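Local structure of DyP (Bjerkandera adusta, 3VXJ) at residues I197-D202 against G215-F220; L69-T74 against F429-S434. The protein probably acts as a heme b peroxidase of the dye-decolorizing (DyP) family, using peroxide to oxidise substrates such as dyes and phenols. One frame throughout, in Å; residues are numbered along the deposited sequence.

Both contacts are buried, and neither is a surface patch. They meet at one sheet: contact 1 pins a loop onto the start of strand 216-225, and contact 2 uses the end of its neighbour, strand 420-430, where Ser216 O lies 2.8 Å from Leu430 N in a probable hydrogen bond. The chemistry differs with the place. In contact 1 an irregular loop is held by a serine hydroxyl and one backbone bond, on the side of the fold nearer the heme. Contact 2, away from the annotated sites, joins the edge strands of two sheets by a backbone pair with apolar side chains around it. The rings of Phe217 and Phe429 also meet between them.

Contact 1: I197-D202 against G215-F220; sequences ILTGRD and GSFMAF
The buried residues Ile197, Leu198 and Thr199 anchor a loop on Gly215, Ser216 and Phe217, where strand 216-225 of the C-terminal DyP sheet begins. Two hydrogen bonds carry the contact. A chi1 of -173° swings Ser216 OG away from the Ser216 backbone N and over to Ile197 O, to which it donates at 2.8 Å; the hydroxyl meets this carbonyl with a C=O...O angle of 154° and only a modest tilt from its plane. Thr199 N donates to Gly215 O at 2.9 Å, coming from above the carbonyl plane, and Leu198 CA adds a CA-H...O contact to that same oxygen at 3.3 Å. A CB on Gly215 would sit close against Thr199 OG1. That hydroxyl is hydrogen-bonded to Ala212 O, while the other branch of the threonine, CG2, rests 3.8 Å from Phe217 CE2, the two side chains crossing at about a right angle. Thr199 is also the second residue of a type II turn from Leu198 to Arg201, and at its third position Gly200 takes a positive phi (86°) that would jam a side chain against the preceding carbonyl. With an alanine here in place of Ser216, the buried carbonyl of Ile197 is likely to be left without its hydroxyl donor. A small polar side chain thus does what a neighbouring strand's N-H would do in a regular sheet: it satisfies a loop carbonyl in the interior.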
loop_
_atom_site.group_PDB
_atom_site.type_symbol
_atom_site.label_atom_id
_atom_site.label_comp_id
_atom_site.label_asym_id
_atom_site.label_seq_id
_atom_site.Cartn_x
_atom_site.Cartn_y
_atom_site.Cartn_z
ATOM N N ILE A 197 -4.261 13.843 0.473
ATOM C CA ILE A 197 -2.946 13.201 0.490
ATOM C C ILE A 197 -1.900 14.065 1.193
ATOM O O ILE A 197 -1.076 13.550 1.946
ATOM C CB ILE A 197 -2.480 12.865 -0.952
ATOM C CG1 ILE A 197 -3.555 12.067 -1.720
ATOM C CG2 ILE A 197 -1.147 12.123 -0.942
ATOM C CD1 ILE A 197 -3.953 10.732 -1.066
ATOM N N LEU A 198 -1.948 15.374 0.948
ATOM C CA LEU A 198 -0.914 16.308 1.406
ATOM C C LEU A 198 -1.412 17.108 2.601
ATOM O O LEU A 198 -2.414 17.834 2.500
ATOM C CB LEU A 198 -0.486 17.251 0.265
ATOM C CG LEU A 198 0.170 16.582 -0.950
ATOM C CD1 LEU A 198 0.249 17.550 -2.114
ATOM C CD2 LEU A 198 1.546 16.023 -0.621
ATOM N N THR A 199 -0.697 16.994 3.720
ATOM C CA THR A 199 -1.067 17.739 4.921
ATOM C C THR A 199 -1.036 19.245 4.666
ATOM O O THR A 199 -0.136 19.763 3.991
ATOM C CB THR A 199 -0.192 17.332 6.143
ATOM O OG1 THR A 199 1.191 17.310 5.779
ATOM C CG2 THR A 199 -0.591 15.937 6.637
ATOM N N GLY A 200 -2.039 19.941 5.190
ATOM C CA GLY A 200 -2.105 21.397 5.076
ATOM C C GLY A 200 -2.754 21.937 3.814
ATOM O O GLY A 200 -2.976 23.147 3.709
ATOM N N ARG A 201 -3.063 21.052 2.862
ATOM C CA ARG A 201 -3.694 21.456 1.596
ATOM C C ARG A 201 -5.210 21.333 1.671
ATOM O O ARG A 201 -5.739 20.712 2.595
ATOM C CB ARG A 201 -3.118 20.642 0.427
ATOM C CG ARG A 201 -1.669 20.985 0.091
ATOM C CD ARG A 201 -1.585 22.335 -0.613
ATOM N NE ARG A 201 -0.195 22.714 -0.853
ATOM C CZ ARG A 201 0.197 23.919 -1.255
ATOM N NH1 ARG A 201 -0.691 24.883 -1.472
ATOM N NH2 ARG A 201 1.483 24.161 -1.443
ATOM N N ASP A 202 -5.913 21.945 0.717
ATOM C CA ASP A 202 -7.382 21.935 0.722
ATOM C C ASP A 202 -7.904 20.501 0.750
ATOM O O ASP A 202 -7.473 19.664 -0.042
ATOM C CB ASP A 202 -7.937 22.684 -0.494
ATOM C CG ASP A 202 -9.440 22.908 -0.419
ATOM O OD1 ASP A 202 -9.954 23.271 0.663
ATOM O OD2 ASP A 202 -10.104 22.743 -1.463
ATOM N N GLY A 215 3.587 17.762 3.298
ATOM C CA GLY A 215 4.025 16.457 3.769
ATOM C C GLY A 215 2.902 15.444 3.612
ATOM O O GLY A 215 1.831 15.752 3.084
ATOM N N SER A 216 3.151 14.218 4.065
ATOM C CA SER A 216 2.105 13.193 4.090
ATOM C C SER A 216 2.457 12.138 5.126
ATOM O O SER A 216 3.632 11.960 5.473
ATOM C CB SER A 216 1.956 12.538 2.704
ATOM O OG SER A 216 0.835 11.653 2.662
ATOM N N PHE A 217 1.439 11.436 5.626
ATOM C CA PHE A 217 1.682 10.299 6.513
ATOM C C PHE A 217 1.736 9.002 5.734
ATOM O O PHE A 217 0.848 8.720 4.917
ATOM C CB PHE A 217 0.605 10.174 7.595
ATOM C CG PHE A 217 0.641 11.275 8.614
ATOM C CD1 PHE A 217 1.537 11.237 9.688
ATOM C CD2 PHE A 217 -0.198 12.370 8.486
ATOM C CE1 PHE A 217 1.573 12.270 10.623
ATOM C CE2 PHE A 217 -0.178 13.401 9.420
ATOM C CZ PHE A 217 0.714 13.355 10.487
ATOM N N MET A 218 2.783 8.224 5.993
ATOM C CA MET A 218 2.905 6.871 5.482
ATOM C C MET A 218 2.492 5.842 6.529
ATOM O O MET A 218 2.947 5.883 7.684
ATOM C CB MET A 218 4.346 6.595 5.063
ATOM C CG MET A 218 4.519 5.200 4.444
ATOM S SD MET A 218 6.156 4.477 4.583
ATOM C CE MET A 218 7.053 5.465 3.398
ATOM N N ALA A 219 1.638 4.910 6.112
ATOM C CA ALA A 219 1.430 3.665 6.833
ATOM C C ALA A 219 2.293 2.629 6.117
ATOM O O ALA A 219 2.057 2.293 4.953
ATOM C CB ALA A 219 -0.036 3.264 6.806
ATOM N N PHE A 220 3.326 2.172 6.812
ATOM C CA PHE A 220 4.171 1.096 6.339
ATOM C C PHE A 220 3.731 -0.212 6.999
ATOM O O PHE A 220 3.496 -0.258 8.209
ATOM C CB PHE A 220 5.649 1.364 6.670
ATOM C CG PHE A 220 6.549 0.254 6.226
ATOM C CD1 PHE A 220 6.945 0.177 4.903
ATOM C CD2 PHE A 220 6.969 -0.737 7.108
ATOM C CE1 PHE A 220 7.744 -0.865 4.459
ATOM C CE2 PHE A 220 7.763 -1.781 6.667
ATOM C CZ PHE A 220 8.154 -1.841 5.347
#

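Contact 2: L69-T74 against F429-S434; sequences LGFSNT and FLPSIS
Phe71 and Phe429 form a single antiparallel bridge, a hydrogen-bonded pair. Phe71 N donates to Phe429 O at 2.9 Å. Phe429 N donates back to Phe71 O at 2.7 Å, and both bonds are nearly straight at hydrogen. Beside this pair the side chain of Leu430 runs along the backbone of Leu69 and Gly70. Its CB lies 3.9 Å from Leu69 O, and CG, anti to the carbonyl carbon of Leu430 (chi1 -80°), comes closer to that oxygen, at 3.6 Å. At the tip, CD1 settles 3.8 Å from Gly70 CA, while the same side chain also touches Met218 of the adjoining strand 216-225. Glycine is called for at position 70, because a CB there would clash with Leu430 CD1. Its bare CA also approaches Phe429 O at 3.3 Å in a CA-H...O contact. Pro431, which offers no N-H, follows as the strand ends and brings its CD to the edge of the Phe71 ring, 4.3 Å from CD2. Each segment then leads into a helix, with Ser72 and Ser432 as N-caps whose hydroxyls accept from Gly75 N and Ala435 N. The bridge joins strands 65-71 and 420-430, each outermost in its own four-stranded antiparallel sheet of the ferredoxin-like halves that characterise DyP peroxidases. Over it, Phe71 packs against Phe37 of helix 34-48, Phe29 of strand 23-31, and Leu436 and Ile440 of the C-terminal helix 433-440.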
loop_
_atom_site.group_PDB
_atom_site.type_symbol
_atom_site.label_atom_id
_atom_site.label_comp_id
_atom_site.label_asym_id
_atom_site.label_seq_id
_atom_site.Cartn_x
_atom_site.Cartn_y
_atom_site.Cartn_z
ATOM N N LEU A 69 12.404 10.289 2.618
ATOM C CA LEU A 69 12.731 10.199 4.033
ATOM C C LEU A 69 11.534 10.563 4.899
ATOM O O LEU A 69 10.947 11.641 4.755
ATOM C CB LEU A 69 13.929 11.107 4.355
ATOM C CG LEU A 69 14.371 11.295 5.814
ATOM C CD1 LEU A 69 14.834 9.984 6.448
ATOM C CD2 LEU A 69 15.485 12.320 5.868
ATOM N N GLY A 70 11.178 9.647 5.796
ATOM C CA GLY A 70 10.109 9.879 6.761
ATOM C C GLY A 70 10.572 9.684 8.191
ATOM O O GLY A 70 11.557 8.988 8.460
ATOM N N PHE A 71 9.841 10.303 9.114
ATOM C CA PHE A 71 10.134 10.233 10.544
ATOM C C PHE A 71 8.955 9.716 11.337
ATOM O O PHE A 71 7.811 10.048 11.050
ATOM C CB PHE A 71 10.509 11.623 11.078
ATOM C CG PHE A 71 11.784 12.151 10.512
ATOM C CD1 PHE A 71 13.004 11.809 11.085
ATOM C CD2 PHE A 71 11.774 12.948 9.374
ATOM C CE1 PHE A 71 14.199 12.271 10.541
ATOM C CE2 PHE A 71 12.969 13.424 8.823
ATOM C CZ PHE A 71 14.177 13.082 9.415
ATOM N N SER A 72 9.243 8.916 12.351
ATOM C CA SER A 72 8.241 8.508 13.313
ATOM C C SER A 72 8.091 9.620 14.344
ATOM O O SER A 72 8.872 10.562 14.374
ATOM C CB SER A 72 8.695 7.233 14.010
ATOM O OG SER A 72 9.754 7.542 14.903
ATOM N N ASN A 73 7.100 9.486 15.216
ATOM C CA ASN A 73 6.948 10.408 16.318
ATOM C C ASN A 73 8.191 10.444 17.208
ATOM O O ASN A 73 8.654 11.522 17.593
ATOM C CB ASN A 73 5.724 10.055 17.154
ATOM C CG ASN A 73 5.585 10.948 18.361
ATOM O OD1 ASN A 73 5.232 12.115 18.239
ATOM N ND2 ASN A 73 5.912 10.417 19.526
ATOM N N THR A 74 8.739 9.282 17.546
ATOM C CA THR A 74 9.907 9.292 18.415
ATOM C C THR A 74 11.125 9.897 17.717
ATOM O O THR A 74 11.979 10.483 18.371
ATOM C CB THR A 74 10.227 7.915 18.986
ATOM O OG1 THR A 74 10.228 6.947 17.929
ATOM C CG2 THR A 74 9.180 7.528 20.021
ATOM N N PHE A 429 5.867 10.319 9.161
ATOM C CA PHE A 429 5.539 11.561 8.480
ATOM C C PHE A 429 6.675 11.936 7.538
ATOM O O PHE A 429 7.837 12.013 7.958
ATOM C CB PHE A 429 5.280 12.692 9.482
ATOM C CG PHE A 429 4.939 13.997 8.828
ATOM C CD1 PHE A 429 3.721 14.169 8.189
ATOM C CD2 PHE A 429 5.871 15.038 8.789
ATOM C CE1 PHE A 429 3.398 15.372 7.561
ATOM C CE2 PHE A 429 5.555 16.253 8.164
ATOM C CZ PHE A 429 4.329 16.410 7.539
ATOM N N LEU A 430 6.326 12.174 6.273
ATOM C CA LEU A 430 7.288 12.646 5.275
ATOM C C LEU A 430 7.084 14.134 5.070
ATOM O O LEU A 430 6.096 14.544 4.467
ATOM C CB LEU A 430 7.112 11.912 3.941
ATOM C CG LEU A 430 7.713 10.514 3.816
ATOM C CD1 LEU A 430 6.962 9.494 4.666
ATOM C CD2 LEU A 430 7.721 10.096 2.365
ATOM N N PRO A 431 8.032 14.958 5.558
ATOM C CA PRO A 431 7.867 16.399 5.393
ATOM C C PRO A 431 8.121 16.841 3.946
ATOM O O PRO A 431 8.630 16.068 3.112
ATOM C CB PRO A 431 8.959 16.977 6.305
ATOM C CG PRO A 431 9.319 15.858 7.261
ATOM C CD PRO A 431 9.169 14.628 6.431
ATOM N N SER A 432 7.765 18.083 3.643
ATOM C CA SER A 432 8.223 18.695 2.403
ATOM C C SER A 432 9.750 18.769 2.386
ATOM O O SER A 432 10.426 18.663 3.425
ATOM C CB SER A 432 7.635 20.098 2.241
ATOM O OG SER A 432 8.234 20.998 3.156
ATOM N N ILE A 433 10.299 18.976 1.202
ATOM C CA ILE A 433 11.743 19.015 1.053
ATOM C C ILE A 433 12.320 20.224 1.801
ATOM O O ILE A 433 13.327 20.098 2.509
ATOM C CB ILE A 433 12.149 18.942 -0.438
ATOM C CG1 ILE A 433 11.725 17.577 -1.018
ATOM C CG2 ILE A 433 13.659 19.172 -0.625
ATOM C CD1 ILE A 433 11.979 17.406 -2.501
ATOM N N SER A 434 11.667 21.380 1.676
ATOM C CA SER A 434 12.097 22.569 2.408
ATOM C C SER A 434 11.986 22.356 3.919
ATOM O O SER A 434 12.872 22.760 4.664
ATOM C CB SER A 434 11.325 23.817 1.952
ATOM O OG SER A 434 9.935 23.683 2.179
#